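PDB 4CH7: siroheme decarboxylase from Hydrogenobacter thermophilus, which catalyses the decarboxylation of siroheme to 12,18-didecarboxysiroheme, a step in the biosynthesis of heme d1. Local coordinates for residues 170-175 and 209-214. Residues are numbered along the deposited sequence; the frame is centred on the assembly and turned at random.
Sequences EEEKRI and SALKER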
ATOM      1  N   GLU A 170       4.922 -19.101 -12.162  1.00 54.75           N
ATOM      2  CA  GLU A 170       3.516 -19.321 -11.844  1.00 58.86           C
ATOM      3  C   GLU A 170       3.354 -20.018 -10.495  1.00 55.33           C
ATOM      4  O   GLU A 170       2.304 -19.914  -9.863  1.00 51.73           O
ATOM      5  CB  GLU A 170       2.834 -20.120 -12.954  1.00 61.52           C
ATOM      6  CG  GLU A 170       2.903 -19.454 -14.321  1.00 62.27           C
ATOM      7  CD  GLU A 170       2.123 -18.153 -14.384  1.00 63.74           C
ATOM      8  OE1 GLU A 170       1.028 -18.084 -13.789  1.00 64.01           O
ATOM      9  OE2 GLU A 170       2.603 -17.202 -15.034  1.00 68.87           O
ATOM     10  N   GLU A 171       4.394 -20.721 -10.055  1.00 48.09           N
ATOM     11  CA  GLU A 171       4.382 -21.349  -8.737  1.00 54.46           C
ATOM     12  C   GLU A 171       4.497 -20.294  -7.642  1.00 51.22           C
ATOM     13  O   GLU A 171       3.760 -20.328  -6.655  1.00 52.43           O
ATOM     14  CB  GLU A 171       5.517 -22.365  -8.598  1.00 53.97           C
ATOM     15  CG  GLU A 171       5.532 -23.080  -7.253  1.00 51.25           C
ATOM     16  CD  GLU A 171       6.656 -24.083  -7.130  1.00 52.21           C
ATOM     17  OE1 GLU A 171       7.802 -23.667  -6.862  1.00 61.32           O
ATOM     18  OE2 GLU A 171       6.388 -25.290  -7.292  1.00 53.09           O
ATOM     19  N   GLU A 172       5.425 -19.358  -7.824  1.00 51.60           N
ATOM     20  CA  GLU A 172       5.610 -18.261  -6.881  1.00 51.69           C
ATOM     21  C   GLU A 172       4.365 -17.376  -6.830  1.00 55.36           C
ATOM     22  O   GLU A 172       4.031 -16.826  -5.781  1.00 43.14           O
ATOM     23  CB  GLU A 172       6.848 -17.437  -7.250  1.00 51.80           C
ATOM     24  CG  GLU A 172       8.173 -18.187  -7.088  1.00 49.07           C
ATOM     25  CD  GLU A 172       9.347 -17.459  -7.718  1.00 56.04           C
ATOM     26  OE1 GLU A 172       9.161 -16.833  -8.781  1.00 64.56           O
ATOM     27  OE2 GLU A 172      10.459 -17.521  -7.154  1.00 60.49           O
ATOM     28  N   LYS A 173       3.680 -17.248  -7.965  1.00 47.37           N
ATOM     29  CA  LYS A 173       2.423 -16.510  -8.026  1.00 49.49           C
ATOM     30  C   LYS A 173       1.360 -17.186  -7.167  1.00 44.59           C
ATOM     31  O   LYS A 173       0.652 -16.523  -6.410  1.00 53.22           O
ATOM     32  CB  LYS A 173       1.928 -16.398  -9.468  1.00 55.20           C
ATOM     33  CG  LYS A 173       2.704 -15.414 -10.331  1.00 56.67           C
ATOM     34  CD  LYS A 173       2.007 -15.210 -11.669  1.00 56.60           C
ATOM     35  CE  LYS A 173       2.795 -14.278 -12.577  1.00 70.32           C
ATOM     36  NZ  LYS A 173       2.099 -14.051 -13.879  1.00 73.33           N
ATOM     37  N   ARG A 174       1.253 -18.508  -7.295  1.00 46.70           N
ATOM     38  CA  ARG A 174       0.320 -19.292  -6.487  1.00 46.37           C
ATOM     39  C   ARG A 174       0.671 -19.193  -5.004  1.00 51.49           C
ATOM     40  O   ARG A 174      -0.212 -19.061  -4.156  1.00 44.05           O
ATOM     41  CB  ARG A 174       0.334 -20.761  -6.914  1.00 54.71           C
ATOM     42  CG  ARG A 174      -0.217 -21.031  -8.305  1.00 57.14           C
ATOM     43  CD  ARG A 174      -0.453 -22.523  -8.517  1.00 69.73           C
ATOM     44  NE  ARG A 174       0.741 -23.321  -8.247  1.00 72.39           N
ATOM     45  CZ  ARG A 174       1.636 -23.663  -9.169  1.00 67.64           C
ATOM     46  NH1 ARG A 174       1.477 -23.280 -10.428  1.00 71.42           N
ATOM     47  NH2 ARG A 174       2.692 -24.393  -8.837  1.00 73.86           N
ATOM     48  N   ILE A 175       1.966 -19.265  -4.703  1.00 45.28           N
ATOM     49  CA  ILE A 175       2.464 -19.114  -3.337  1.00 47.81           C
ATOM     50  C   ILE A 175       2.010 -17.784  -2.740  1.00 42.58           C
ATOM     51  O   ILE A 175       1.394 -17.752  -1.676  1.00 44.95           O
ATOM     52  CB  ILE A 175       4.004 -19.211  -3.281  1.00 48.06           C
ATOM     53  CG1 ILE A 175       4.466 -20.651  -3.506  1.00 44.82           C
ATOM     54  CG2 ILE A 175       4.527 -18.706  -1.947  1.00 44.60           C
ATOM     55  CD1 ILE A 175       5.975 -20.818  -3.502  1.00 42.25           C
ATOM     56  N   SER A 209      11.708 -18.303   2.041  1.00 45.09           N
ATOM     57  CA  SER A 209      13.000 -17.760   2.437  1.00 44.16           C
ATOM     58  C   SER A 209      13.687 -17.082   1.257  1.00 52.83           C
ATOM     59  O   SER A 209      14.201 -15.975   1.385  1.00 47.69           O
ATOM     60  CB  SER A 209      13.889 -18.864   3.008  1.00 47.77           C
ATOM     61  OG  SER A 209      13.263 -19.504   4.102  1.00 49.08           O
ATOM     62  N   ALA A 210      13.679 -17.747   0.106  1.00 47.39           N
ATOM     63  CA  ALA A 210      14.304 -17.216  -1.103  1.00 47.65           C
ATOM     64  C   ALA A 210      13.651 -15.912  -1.551  1.00 45.56           C
ATOM     65  O   ALA A 210      14.335 -14.985  -1.985  1.00 48.98           O
ATOM     66  CB  ALA A 210      14.254 -18.245  -2.218  1.00 42.80           C
ATOM     67  N   LEU A 211      12.325 -15.855  -1.460  1.00 46.56           N
ATOM     68  CA  LEU A 211      11.584 -14.639  -1.774  1.00 48.45           C
ATOM     69  C   LEU A 211      11.951 -13.520  -0.804  1.00 50.40           C
ATOM     70  O   LEU A 211      11.998 -12.348  -1.183  1.00 47.47           O
ATOM     71  CB  LEU A 211      10.077 -14.902  -1.740  1.00 47.33           C
ATOM     72  CG  LEU A 211       9.513 -15.779  -2.856  1.00 51.67           C
ATOM     73  CD1 LEU A 211       8.041 -16.073  -2.639  1.00 48.27           C
ATOM     74  CD2 LEU A 211       9.727 -15.111  -4.198  1.00 57.30           C
ATOM     75  N   LYS A 212      12.212 -13.886   0.449  1.00 53.43           N
ATOM     76  CA  LYS A 212      12.624 -12.917   1.458  1.00 48.64           C
ATOM     77  C   LYS A 212      14.044 -12.428   1.186  1.00 58.19           C
ATOM     78  O   LYS A 212      14.340 -11.241   1.338  1.00 53.75           O
ATOM     79  CB  LYS A 212      12.523 -13.510   2.865  1.00 51.65           C
ATOM     80  CG  LYS A 212      12.880 -12.520   3.961  1.00 54.60           C
ATOM     81  CD  LYS A 212      11.824 -12.475   5.051  1.00 57.87           C
ATOM     82  CE  LYS A 212      12.131 -13.450   6.168  1.00 60.79           C
ATOM     83  NZ  LYS A 212      11.206 -13.290   7.324  1.00 65.27           N
ATOM     84  N   GLU A 213      14.914 -13.347   0.773  1.00 53.97           N
ATOM     85  CA  GLU A 213      16.278 -12.998   0.395  1.00 62.91           C
ATOM     86  C   GLU A 213      16.266 -12.026  -0.781  1.00 65.02           C
ATOM     87  O   GLU A 213      17.111 -11.134  -0.876  1.00 71.34           O
ATOM     88  CB  GLU A 213      17.064 -14.253   0.010  1.00 64.49           C
ATOM     89  CG  GLU A 213      17.212 -15.278   1.122  1.00 69.85           C
ATOM     90  CD  GLU A 213      17.442 -16.679   0.586  1.00 72.06           C
ATOM     91  OE1 GLU A 213      17.925 -16.805  -0.560  1.00 81.41           O
ATOM     92  OE2 GLU A 213      17.133 -17.651   1.308  1.00 65.90           O
ATOM     93  N   ARG A 214      15.295 -12.208  -1.673  1.00 60.31           N
ATOM     94  CA  ARG A 214      15.170 -11.374  -2.861  1.00 52.05           C
ATOM     95  C   ARG A 214      14.386 -10.097  -2.575  1.00 59.72           C
ATOM     96  O   ARG A 214      14.301  -9.213  -3.429  1.00 60.86           O
ATOM     97  CB  ARG A 214      14.503 -12.160  -3.992  1.00 57.13           C
ATOM     98  CG  ARG A 214      15.366 -13.274  -4.570  1.00 54.50           C
ATOM     99  CD  ARG A 214      14.521 -14.321  -5.282  1.00 55.82           C
ATOM    100  NE  ARG A 214      13.584 -13.723  -6.228  1.00 56.59           N
ATOM    101  CZ  ARG A 214      12.634 -14.397  -6.868  1.00 58.18           C
ATOM    102  NH1 ARG A 214      12.488 -15.698  -6.668  1.00 61.68           N
ATOM    103  NH2 ARG A 214      11.822 -13.771  -7.708  1.00 64.37           N
TER
HETATM  104  O   HOH W   1      11.030 -15.594 -10.104  1.00 59.98           O
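Arg214 and Glu172 reach for each other from opposite directions and join in a salt bridge, with NH1 of Arg214 2.8 Å from OE2 of Glu172. The N-H...O angle of 149° makes this a moderately bent hydrogen bond. OE2 lies near the guanidinium plane, at its edge, and NH1 meets it on its syn side but 28° out of the carboxylate plane. No second direct bond forms: OE1 of Glu172 is 4.2 Å from NH2 of Arg214, and the two planes are 46° apart. Instead a water closes the second arm, donating to OE1 of Glu172 at 2.6 Å and weakly accepting from NH2 of Arg214. OE1 also takes the backbone N-H of Thr169, which helps fix the carboxylate's rotation.

Against one face of the guanidinium, near its rim, lies CD2 of Leu211, 3.7 Å from the plane; the bend of the Arg214 chain at chi3 turns that face to Leu211 and the edge to Glu172. CD1 of Leu211 makes a looser apolar contact with CG2 of Ile175 at 4.4 Å.

Ile175 also touches Lys207 and Leu208 of helix 201-213. Helices 170-179, 191-196 and 201-213 form the helical part of the second NirDL-like HTH domain, and the contact joins the first to the C-terminal part of the third, just before strand 217-222, which pairs with strand 53-57.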